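Local coordinates for protein phosphatidylinositol-specific phospholipase C1 (Streptomyces antibioticus, PDB 3H4X) that is a bacterial member of the calcium-dependent phosphoinositide phospholipase C family, folded as an eight-stranded parallel beta-barrel with helices and long loops around it, at residues G165-A168 against E172-R175; G177-R182 against T230-V235; N85-A90 against L95-R100. All blocks are in the same frame, centred on the assembly; numbering follows the deposited sequence.

Contact 1 (G165-A168 against E172-R175)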
ATOM      1  N   GLY A 165      18.992   4.695  -1.844  1.00 11.22           N
ATOM      2  CA  GLY A 165      20.209   5.106  -2.539  1.00 12.09           C
ATOM      3  C   GLY A 165      21.443   4.559  -1.847  1.00 12.35           C
ATOM      4  O   GLY A 165      21.527   3.364  -1.570  1.00 12.96           O
ATOM      5  N   GLY A 166      22.401   5.439  -1.557  1.00 12.86           N
ATOM      6  CA  GLY A 166      23.649   5.030  -0.916  1.00 13.39           C
ATOM      7  C   GLY A 166      23.610   5.078   0.601  1.00 13.33           C
ATOM      8  O   GLY A 166      24.609   4.800   1.264  1.00 13.98           O
ATOM      9  N   HIS A 167      22.456   5.432   1.157  1.00 12.90           N
ATOM     10  CA  HIS A 167      22.300   5.509   2.609  1.00 12.72           C
ATOM     11  C   HIS A 167      22.325   4.121   3.242  1.00 12.58           C
ATOM     12  O   HIS A 167      22.119   3.112   2.566  1.00 12.91           O
ATOM     13  CB  HIS A 167      21.000   6.230   2.978  1.00 12.78           C
ATOM     14  CG  HIS A 167      21.014   7.695   2.670  1.00 13.05           C
ATOM     15  ND1 HIS A 167      21.562   8.628   3.525  1.00 13.64           N
ATOM     16  CD2 HIS A 167      20.543   8.389   1.608  1.00 13.36           C
ATOM     17  CE1 HIS A 167      21.431   9.833   2.999  1.00 14.34           C
ATOM     18  NE2 HIS A 167      20.818   9.716   1.836  1.00 14.29           N
ATOM     19  N   ALA A 168      22.576   4.074   4.545  1.00 12.44           N
ATOM     20  CA  ALA A 168      22.661   2.800   5.250  1.00 12.39           C
ATOM     21  C   ALA A 168      21.296   2.129   5.400  1.00 11.88           C
ATOM     22  O   ALA A 168      21.197   0.903   5.356  1.00 12.45           O
ATOM     23  CB  ALA A 168      23.310   2.988   6.611  1.00 12.84           C
ATOM     24  N   GLU A 172      17.236   6.381   7.426  1.00  9.09           N
ATOM     25  CA  GLU A 172      18.264   7.402   7.305  1.00  9.99           C
ATOM     26  C   GLU A 172      18.010   8.236   6.054  1.00  9.72           C
ATOM     27  O   GLU A 172      18.060   9.465   6.090  1.00 10.01           O
ATOM     28  CB  GLU A 172      19.650   6.759   7.243  1.00 10.69           C
ATOM     29  CG  GLU A 172      20.793   7.740   7.032  1.00 12.86           C
ATOM     30  CD  GLU A 172      22.119   7.038   6.793  1.00 15.88           C
ATOM     31  OE1 GLU A 172      22.640   6.410   7.739  1.00 17.90           O
ATOM     32  OE2 GLU A 172      22.643   7.123   5.660  1.00 17.66           O
ATOM     33  N   ALA A 173      17.737   7.558   4.944  1.00  9.32           N
ATOM     34  CA  ALA A 173      17.506   8.236   3.681  1.00  9.27           C
ATOM     35  C   ALA A 173      16.296   9.162   3.741  1.00  9.02           C
ATOM     36  O   ALA A 173      16.358  10.313   3.307  1.00  9.30           O
ATOM     37  CB  ALA A 173      17.335   7.219   2.568  1.00  9.64           C
ATOM     38  N   VAL A 174      15.188   8.661   4.272  1.00  8.94           N
ATOM     39  CA  VAL A 174      13.950   9.419   4.211  1.00  9.20           C
ATOM     40  C   VAL A 174      13.988  10.643   5.133  1.00  9.16           C
ATOM     41  O   VAL A 174      13.517  11.723   4.771  1.00  9.30           O
ATOM     42  CB  VAL A 174      12.721   8.513   4.477  1.00  9.06           C
ATOM     43  CG1 VAL A 174      12.472   8.337   5.968  1.00  9.58           C
ATOM     44  CG2 VAL A 174      11.488   9.056   3.757  1.00 10.62           C
ATOM     45  N   ARG A 175      14.564  10.481   6.319  1.00  9.65           N
ATOM     46  CA  ARG A 175      14.673  11.600   7.247  1.00 10.41           C
ATOM     47  C   ARG A 175      15.554  12.711   6.696  1.00 10.75           C
ATOM     48  O   ARG A 175      15.244  13.892   6.848  1.00 11.48           O
ATOM     49  CB  ARG A 175      15.209  11.138   8.603  1.00 10.55           C
ATOM     50  CG  ARG A 175      14.202  10.350   9.416  1.00 11.59           C
ATOM     51  CD  ARG A 175      14.744  10.008  10.792  1.00 14.36           C
ATOM     52  NE  ARG A 175      15.053  11.208  11.564  1.00 16.98           N
ATOM     53  CZ  ARG A 175      15.638  11.203  12.758  1.00 18.93           C
ATOM     54  NH1 ARG A 175      15.980  10.055  13.326  1.00 19.89           N
ATOM     55  NH2 ARG A 175      15.881  12.348  13.383  1.00 20.39           N
TER
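Two hydrogen bonds from the loop 165-168 converge on a single carboxylate oxygen of E172, in the first turn of helix 170-177. The stronger is a His-carboxylate hydrogen bond: H167 ND1 lies 2.8 Å from E172 OE2, with an N-H...O angle of 149°. The oxygen sits almost exactly in the ring plane, at its edge, and receives the N-H on its anti lone pair, the one turned away from OE1. Ring and carboxylate planes stand 78° apart, so the two flat groups meet nearly at right angles. The second bond is weak: A168 N reaches the same OE2 over 3.2 Å, placing a main-chain N-H and a side-chain N-H on one acceptor. The other oxygen, E172 OE1, is in van der Waals contact with A168 CB at 3.7 Å. E172 delivers its carboxylate with an extended chain, its CG anti to the backbone N (chi1 177°). Nearby, E172 N is hydrogen-bonded to T169 OG1, just ahead of the helix.

Apolar contact occupies a different part of the ring. A173 CA approaches one face of H167, 3.8 Å from the ring centroid and close to the normal, a CH-pi contact. The methyl joins in near the rim, where A173 CB is 3.5 Å from H167 CD2.

The short in-plane contact to a carboxylate is consistent with a proton on ND1. The carboxylate would probably favour an additional proton on NE2, while the ring's edge bond and face contact together fix its rotation in this short helix-to-helix turn.

Contact 2 (G177-R182 against T230-V235)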
ATOM      1  N   GLY A 177      16.605  13.272   3.377  1.00 11.05           N
ATOM      2  CA  GLY A 177      16.350  13.796   2.044  1.00 10.71           C
ATOM      3  C   GLY A 177      14.921  13.708   1.555  1.00 10.26           C
ATOM      4  O   GLY A 177      14.599  14.272   0.519  1.00 10.43           O
ATOM      5  N   GLY A 178      14.065  13.004   2.289  1.00  9.97           N
ATOM      6  CA  GLY A 178      12.664  12.864   1.908  1.00  9.60           C
ATOM      7  C   GLY A 178      12.425  12.055   0.643  1.00  8.86           C
ATOM      8  O   GLY A 178      13.302  11.327   0.175  1.00  9.20           O
ATOM      9  N   TRP A 179      11.223  12.196   0.094  1.00  8.54           N
ATOM     10  CA  TRP A 179      10.793  11.457  -1.093  1.00  8.21           C
ATOM     11  C   TRP A 179      10.948  12.315  -2.339  1.00  8.27           C
ATOM     12  O   TRP A 179      10.990  13.536  -2.251  1.00  8.52           O
ATOM     13  CB  TRP A 179       9.319  11.066  -0.961  1.00  8.13           C
ATOM     14  CG  TRP A 179       9.040  10.118   0.155  1.00  7.73           C
ATOM     15  CD1 TRP A 179       8.872  10.433   1.468  1.00  7.54           C
ATOM     16  CD2 TRP A 179       8.887   8.697   0.056  1.00  7.48           C
ATOM     17  NE1 TRP A 179       8.623   9.296   2.198  1.00  8.04           N
ATOM     18  CE2 TRP A 179       8.635   8.216   1.353  1.00  7.58           C
ATOM     19  CE3 TRP A 179       8.941   7.786  -1.002  1.00  8.10           C
ATOM     20  CZ2 TRP A 179       8.440   6.863   1.623  1.00  8.24           C
ATOM     21  CZ3 TRP A 179       8.748   6.442  -0.733  1.00  8.94           C
ATOM     22  CH2 TRP A 179       8.503   5.995   0.568  1.00  8.91           C
ATOM     23  N   PRO A 180      11.012  11.681  -3.516  1.00  8.43           N
ATOM     24  CA  PRO A 180      11.001  12.474  -4.738  1.00  8.59           C
ATOM     25  C   PRO A 180       9.704  13.263  -4.896  1.00  8.69           C
ATOM     26  O   PRO A 180       8.687  12.940  -4.271  1.00  8.69           O
ATOM     27  CB  PRO A 180      11.112  11.419  -5.844  1.00  8.79           C
ATOM     28  CG  PRO A 180      11.715  10.227  -5.176  1.00  9.11           C
ATOM     29  CD  PRO A 180      11.140  10.241  -3.795  1.00  8.69           C
ATOM     30  N   SER A 181       9.750  14.295  -5.732  1.00  8.98           N
ATOM     31  CA  SER A 181       8.555  15.056  -6.053  1.00  9.74           C
ATOM     32  C   SER A 181       7.512  14.140  -6.686  1.00  9.67           C
ATOM     33  O   SER A 181       7.842  13.125  -7.304  1.00  9.62           O
ATOM     34  CB  SER A 181       8.888  16.206  -7.005  1.00 10.14           C
ATOM     35  OG  SER A 181       9.060  15.735  -8.327  1.00 11.51           O
ATOM     36  N   ARG A 182       6.245  14.505  -6.528  1.00  9.98           N
ATOM     37  CA  ARG A 182       5.171  13.751  -7.153  1.00 10.40           C
ATOM     38  C   ARG A 182       5.354  13.713  -8.671  1.00 10.31           C
ATOM     39  O   ARG A 182       5.111  12.687  -9.305  1.00 10.33           O
ATOM     40  CB  ARG A 182       3.815  14.351  -6.789  1.00 10.47           C
ATOM     41  CG  ARG A 182       3.512  14.324  -5.300  1.00 11.67           C
ATOM     42  CD  ARG A 182       2.077  14.737  -5.033  1.00 12.84           C
ATOM     43  NE  ARG A 182       1.160  13.844  -5.728  1.00 13.04           N
ATOM     44  CZ  ARG A 182       0.765  12.666  -5.255  1.00 12.50           C
ATOM     45  NH1 ARG A 182       1.193  12.245  -4.073  1.00 12.67           N
ATOM     46  NH2 ARG A 182      -0.059  11.910  -5.965  1.00 13.17           N
ATOM     47  N   THR A 230      11.075  -4.680  -3.605  1.00  7.91           N
ATOM     48  CA  THR A 230       9.971  -4.062  -4.338  1.00  7.92           C
ATOM     49  C   THR A 230       8.923  -3.361  -3.483  1.00  7.28           C
ATOM     50  O   THR A 230       8.071  -2.668  -4.031  1.00  8.10           O
ATOM     51  CB  THR A 230       9.226  -5.085  -5.231  1.00  8.28           C
ATOM     52  OG1 THR A 230       8.566  -6.055  -4.405  1.00  8.82           O
ATOM     53  CG2 THR A 230      10.181  -5.774  -6.200  1.00  8.74           C
ATOM     54  N   ALA A 231       8.965  -3.543  -2.165  1.00  6.96           N
ATOM     55  CA  ALA A 231       7.876  -3.073  -1.311  1.00  6.52           C
ATOM     56  C   ALA A 231       8.364  -2.471  -0.003  1.00  6.33           C
ATOM     57  O   ALA A 231       9.442  -2.811   0.492  1.00  6.87           O
ATOM     58  CB  ALA A 231       6.908  -4.213  -1.026  1.00  6.84           C
ATOM     59  N   PHE A 232       7.545  -1.587   0.556  1.00  6.52           N
ATOM     60  CA  PHE A 232       7.804  -0.982   1.851  1.00  6.56           C
ATOM     61  C   PHE A 232       6.924  -1.631   2.913  1.00  6.62           C
ATOM     62  O   PHE A 232       5.700  -1.547   2.842  1.00  7.03           O
ATOM     63  CB  PHE A 232       7.487   0.508   1.785  1.00  6.73           C
ATOM     64  CG  PHE A 232       8.408   1.280   0.893  1.00  6.90           C
ATOM     65  CD1 PHE A 232       9.554   1.863   1.408  1.00  7.43           C
ATOM     66  CD2 PHE A 232       8.139   1.425  -0.460  1.00  7.19           C
ATOM     67  CE1 PHE A 232      10.413   2.574   0.600  1.00  8.19           C
ATOM     68  CE2 PHE A 232       8.999   2.137  -1.278  1.00  8.02           C
ATOM     69  CZ  PHE A 232      10.135   2.714  -0.745  1.00  7.88           C
ATOM     70  N   PRO A 233       7.539  -2.289   3.902  1.00  6.43           N
ATOM     71  CA  PRO A 233       6.731  -2.833   4.985  1.00  6.52           C
ATOM     72  C   PRO A 233       6.260  -1.689   5.876  1.00  6.19           C
ATOM     73  O   PRO A 233       7.018  -0.749   6.141  1.00  6.53           O
ATOM     74  CB  PRO A 233       7.716  -3.728   5.737  1.00  7.23           C
ATOM     75  CG  PRO A 233       9.037  -3.100   5.493  1.00  7.12           C
ATOM     76  CD  PRO A 233       8.976  -2.548   4.094  1.00  6.55           C
ATOM     77  N   ALA A 234       5.013  -1.764   6.322  1.00  6.23           N
ATOM     78  CA  ALA A 234       4.443  -0.738   7.174  1.00  5.98           C
ATOM     79  C   ALA A 234       4.236  -1.257   8.590  1.00  5.89           C
ATOM     80  O   ALA A 234       4.041  -2.457   8.806  1.00  6.51           O
ATOM     81  CB  ALA A 234       3.119  -0.262   6.601  1.00  6.46           C
ATOM     82  N   VAL A 235       4.278  -0.343   9.554  1.00  5.88           N
ATOM     83  CA  VAL A 235       3.904  -0.657  10.928  1.00  6.37           C
ATOM     84  C   VAL A 235       2.402  -0.432  11.054  1.00  6.23           C
ATOM     85  O   VAL A 235       1.914   0.696  10.961  1.00  6.31           O
ATOM     86  CB  VAL A 235       4.663   0.200  11.947  1.00  6.60           C
ATOM     87  CG1 VAL A 235       4.402  -0.317  13.356  1.00  7.30           C
ATOM     88  CG2 VAL A 235       6.152   0.193  11.631  1.00  7.36           C
TER
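W179 and F232 both set CG anti to the carbonyl carbon, beside the backbone N (chi1 -64° and -67°), and second torsions near 90° turn each ring plane across its own CA-CB-CG plane. The two side chains therefore extend toward each other from opposite directions and bridge backbones whose closest CA atoms, those of W179 and F232, are 13.1 Å apart.

They meet through the far end of the indole. W179 CH2 stands over one face of the phenyl ring, toward its rim, at 3.9 Å from both F232 CZ and F232 CE1, and W179 CZ3 follows at 4.0 Å from F232 CZ. With planes inclined at 55° and the centroids of the six-membered rings 5.4 Å apart, the pair is oblique, a van der Waals contact of buried aromatic carbons. The polar atom of the indole is engaged elsewhere: W179 NE1 is hydrogen-bonded to H280 O, which helps fix the ring's orientation.

F232 lies on strand 232-236, a parallel barrel strand between strands 189-195 and 258-262, and its backbone bonds to F191 and L193 of the former. W179 belongs to the loop that leaves helix 170-177 and leads to that same strand 189-195. L163 of helix 160-164 touches both aromatic side chains, and P160 adds to the cover on F232, so the pair joins a barrel strand to the loop after helix 170-177, with helix 160-164 packed against both rings.

Contact 3 (N85-A90 against L95-R100). With EOH (ethanol), chain G.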
ATOM      1  N   ASN A  85     -11.514  -8.709  -9.404  1.00  8.73           N
ATOM      2  CA  ASN A  85     -11.822  -8.073 -10.676  1.00  8.87           C
ATOM      3  C   ASN A  85     -10.625  -8.059 -11.626  1.00  9.11           C
ATOM      4  O   ASN A  85     -10.636  -7.374 -12.648  1.00  8.81           O
ATOM      5  CB  ASN A  85     -12.349  -6.657 -10.450  1.00  9.11           C
ATOM      6  CG  ASN A  85     -11.379  -5.786  -9.678  1.00  8.42           C
ATOM      7  OD1 ASN A  85     -10.205  -6.125  -9.523  1.00  8.39           O
ATOM      8  ND2 ASN A  85     -11.868  -4.655  -9.188  1.00  9.02           N
ATOM      9  N   CYS A  86      -9.598  -8.831 -11.293  1.00  9.63           N
ATOM     10  CA  CYS A  86      -8.381  -8.882 -12.100  1.00 10.54           C
ATOM     11  C   CYS A  86      -8.550  -9.845 -13.274  1.00 10.59           C
ATOM     12  O   CYS A  86      -9.155 -10.908 -13.119  1.00 10.65           O
ATOM     13  CB  CYS A  86      -7.197  -9.291 -11.225  1.00 11.20           C
ATOM     14  SG  CYS A  86      -7.027  -8.259  -9.746  1.00 14.50           S
ATOM     15  N   GLU A  87      -8.021  -9.475 -14.442  1.00 11.20           N
ATOM     16  CA  GLU A  87      -8.222 -10.261 -15.668  1.00 12.13           C
ATOM     17  C   GLU A  87      -6.968 -10.929 -16.211  1.00 12.22           C
ATOM     18  O   GLU A  87      -7.063 -11.819 -17.053  1.00 12.65           O
ATOM     19  CB  GLU A  87      -8.726  -9.406 -16.829  1.00 12.93           C
ATOM     20  CG  GLU A  87      -9.773  -8.374 -16.581  1.00 14.41           C
ATOM     21  CD  GLU A  87      -9.887  -7.453 -17.793  1.00 15.33           C
ATOM     22  OE1 GLU A  87      -9.549  -6.258 -17.676  1.00 15.84           O
ATOM     23  OE2 GLU A  87     -10.263  -7.936 -18.886  1.00 15.17           O
ATOM     24  N   GLY A  88      -5.796 -10.460 -15.803  1.00 12.27           N
ATOM     25  CA  GLY A  88      -4.559 -10.926 -16.423  1.00 12.82           C
ATOM     26  C   GLY A  88      -4.446 -10.515 -17.883  1.00 13.02           C
ATOM     27  O   GLY A  88      -4.033 -11.309 -18.731  1.00 13.64           O
ATOM     28  N   ALA A  89      -4.819  -9.276 -18.182  1.00 12.99           N
ATOM     29  CA  ALA A  89      -4.722  -8.756 -19.545  1.00 13.24           C
ATOM     30  C   ALA A  89      -3.282  -8.791 -20.041  1.00 13.57           C
ATOM     31  O   ALA A  89      -2.362  -8.422 -19.316  1.00 13.75           O
ATOM     32  CB  ALA A  89      -5.262  -7.338 -19.608  1.00 13.44           C
ATOM     33  N   ALA A  90      -3.090  -9.220 -21.285  1.00 13.96           N
ATOM     34  CA  ALA A  90      -1.750  -9.286 -21.869  1.00 14.26           C
ATOM     35  C   ALA A  90      -1.256  -7.908 -22.303  1.00 14.27           C
ATOM     36  O   ALA A  90      -0.052  -7.667 -22.393  1.00 14.91           O
ATOM     37  CB  ALA A  90      -1.729 -10.252 -23.048  1.00 14.52           C
ATOM     38  N   LEU A  95      -7.782  -4.864 -21.867  1.00 13.28           N
ATOM     39  CA  LEU A  95      -8.405  -4.440 -20.618  1.00 12.87           C
ATOM     40  C   LEU A  95      -9.923  -4.370 -20.783  1.00 12.25           C
ATOM     41  O   LEU A  95     -10.430  -3.878 -21.798  1.00 12.28           O
ATOM     42  CB  LEU A  95      -7.830  -3.108 -20.138  1.00 13.10           C
ATOM     43  CG  LEU A  95      -6.389  -3.186 -19.619  1.00 13.90           C
ATOM     44  CD1 LEU A  95      -5.811  -1.796 -19.435  1.00 14.73           C
ATOM     45  CD2 LEU A  95      -6.307  -3.986 -18.323  1.00 14.54           C
ATOM     46  N   ARG A  96     -10.638  -4.884 -19.787  1.00 11.60           N
ATOM     47  CA  ARG A  96     -12.095  -4.959 -19.822  1.00 11.34           C
ATOM     48  C   ARG A  96     -12.576  -5.890 -20.933  1.00 11.56           C
ATOM     49  O   ARG A  96     -13.486  -5.541 -21.689  1.00 12.22           O
ATOM     50  CB  ARG A  96     -12.720  -3.569 -19.986  1.00 10.79           C
ATOM     51  CG  ARG A  96     -12.283  -2.571 -18.932  1.00 10.24           C
ATOM     52  CD  ARG A  96     -12.916  -1.201 -19.149  1.00  9.93           C
ATOM     53  NE  ARG A  96     -12.488  -0.297 -18.093  1.00  9.84           N
ATOM     54  CZ  ARG A  96     -11.329   0.349 -18.088  1.00  9.67           C
ATOM     55  NH1 ARG A  96     -10.487   0.226 -19.106  1.00  9.78           N
ATOM     56  NH2 ARG A  96     -11.014   1.121 -17.057  1.00 10.10           N
ATOM     57  N   THR A  97     -11.966  -7.069 -21.036  1.00 11.74           N
ATOM     58  CA  THR A  97     -12.380  -8.055 -22.039  1.00 12.22           C
ATOM     59  C   THR A  97     -12.407  -9.497 -21.540  1.00 12.40           C
ATOM     60  O   THR A  97     -13.079 -10.338 -22.133  1.00 12.98           O
ATOM     61  CB  THR A  97     -11.482  -8.035 -23.299  1.00 12.01           C
ATOM     62  OG1 THR A  97     -10.187  -8.566 -22.986  1.00 12.80           O
ATOM     63  CG2 THR A  97     -11.351  -6.626 -23.855  1.00 12.46           C
ATOM     64  N   LYS A  98     -11.670  -9.794 -20.475  1.00 12.56           N
ATOM     65  CA  LYS A  98     -11.443 -11.187 -20.079  1.00 13.08           C
ATOM     66  C   LYS A  98     -12.244 -11.609 -18.856  1.00 13.05           C
ATOM     67  O   LYS A  98     -12.813 -10.777 -18.153  1.00 13.18           O
ATOM     68  CB  LYS A  98      -9.952 -11.430 -19.832  1.00 13.26           C
ATOM     69  CG  LYS A  98      -9.078 -11.128 -21.035  1.00 14.77           C
ATOM     70  CD  LYS A  98      -7.610 -11.387 -20.742  1.00 16.71           C
ATOM     71  CE  LYS A  98      -7.379 -12.828 -20.320  1.00 17.82           C
ATOM     72  NZ  LYS A  98      -5.944 -13.114 -20.050  1.00 19.17           N
ATOM     73  N   SER A  99     -12.290 -12.914 -18.608  1.00 13.27           N
ATOM     74  CA  SER A  99     -12.876 -13.418 -17.377  1.00 13.59           C
ATOM     75  C   SER A  99     -12.038 -12.929 -16.201  1.00 12.85           C
ATOM     76  O   SER A  99     -10.832 -12.730 -16.323  1.00 13.10           O
ATOM     77  CB  SER A  99     -12.946 -14.945 -17.386  1.00 14.17           C
ATOM     78  OG  SER A  99     -11.654 -15.510 -17.478  1.00 16.75           O
ATOM     79  N   ARG A 100     -12.688 -12.726 -15.065  1.00 12.04           N
ATOM     80  CA  ARG A 100     -12.030 -12.142 -13.909  1.00 11.31           C
ATOM     81  C   ARG A 100     -11.627 -13.235 -12.914  1.00 10.91           C
ATOM     82  O   ARG A 100     -11.311 -14.351 -13.324  1.00 10.99           O
ATOM     83  CB  ARG A 100     -12.927 -11.058 -13.304  1.00 11.36           C
ATOM     84  CG  ARG A 100     -13.166  -9.899 -14.279  1.00 11.70           C
ATOM     85  CD  ARG A 100     -14.324  -9.016 -13.854  1.00 12.78           C
ATOM     86  NE  ARG A 100     -15.599  -9.723 -13.935  1.00 14.13           N
ATOM     87  CZ  ARG A 100     -16.745  -9.245 -13.464  1.00 14.36           C
ATOM     88  NH1 ARG A 100     -16.779  -8.056 -12.881  1.00 13.89           N
ATOM     89  NH2 ARG A 100     -17.860  -9.956 -13.575  1.00 15.82           N
TER
HETATM   90  C1  EOH G 345     -15.702 -13.661 -13.860  1.00 27.82           C
HETATM   91  C2  EOH G 345     -16.698 -13.241 -12.786  1.00 27.88           C
HETATM   92  O   EOH G 345     -15.630 -12.720 -14.908  1.00 27.75           O
HETATM   93  O   HOH W   1      -8.697 -13.961 -17.368  1.00 16.84           O
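Three consecutive backbone N-H groups of the 95-100 loop close on the carboxylate of E87. R96 N bonds to OE1 of E87 at 2.7 Å, from the syn side and 19° out of the carboxylate plane. E87 OE2 takes two: K98 N at 2.8 Å, nearly along the C-O axis, and T97 N at 2.9 Å on the syn side, tilted further from the plane.

A fourth bond runs the same way: the K98 chain bends at chi3 (58°) and brings its ammonium NZ to 2.9 Å from G88 O, above the carbonyl plane. A water donates to E87 O and S99 O, each at 2.7 Å, bridging the two backbones. Beside this, A89 CB packs on L95 CD2 at 3.7 Å.

At R100, N and NE both donate to the oxygen of an ethanol, probably from the crystallisation liquor, which lies at the guanidinium's edge; R100 NH1 bonds to R46 O. Farther out, D110 of helix 104-117 accepts from E87 N and A89 N, and R96 makes salt bridges to D50 and D53.

Bound by three N-H donors with angles of 160° or more, the buried E87 carboxylate is probably ionised and fastens this irregular loop back on itself.

Contact 3 comes first along the chain, in the irregular excursion between strand 73-74 and helix 104-117; contact 1 and then contact 2 open later, without overlap. Contacts 1 and 2 are neighbours, their centres 11 Å apart, and helix 170-177 connects them: V174 CG2 lies 3.3 Å from W179 NE1, so the helix carrying the residues of contact 1 packs on the indole of contact 2. Contact 3 sits on the opposite side of the chain's centre, with its centre about 39 Å from that of contact 1 and about 29 Å from that of contact 2. Contact 2 alone reaches a barrel strand; contact 1 joins a loop to a helix start, contact 3 two parts of one loop.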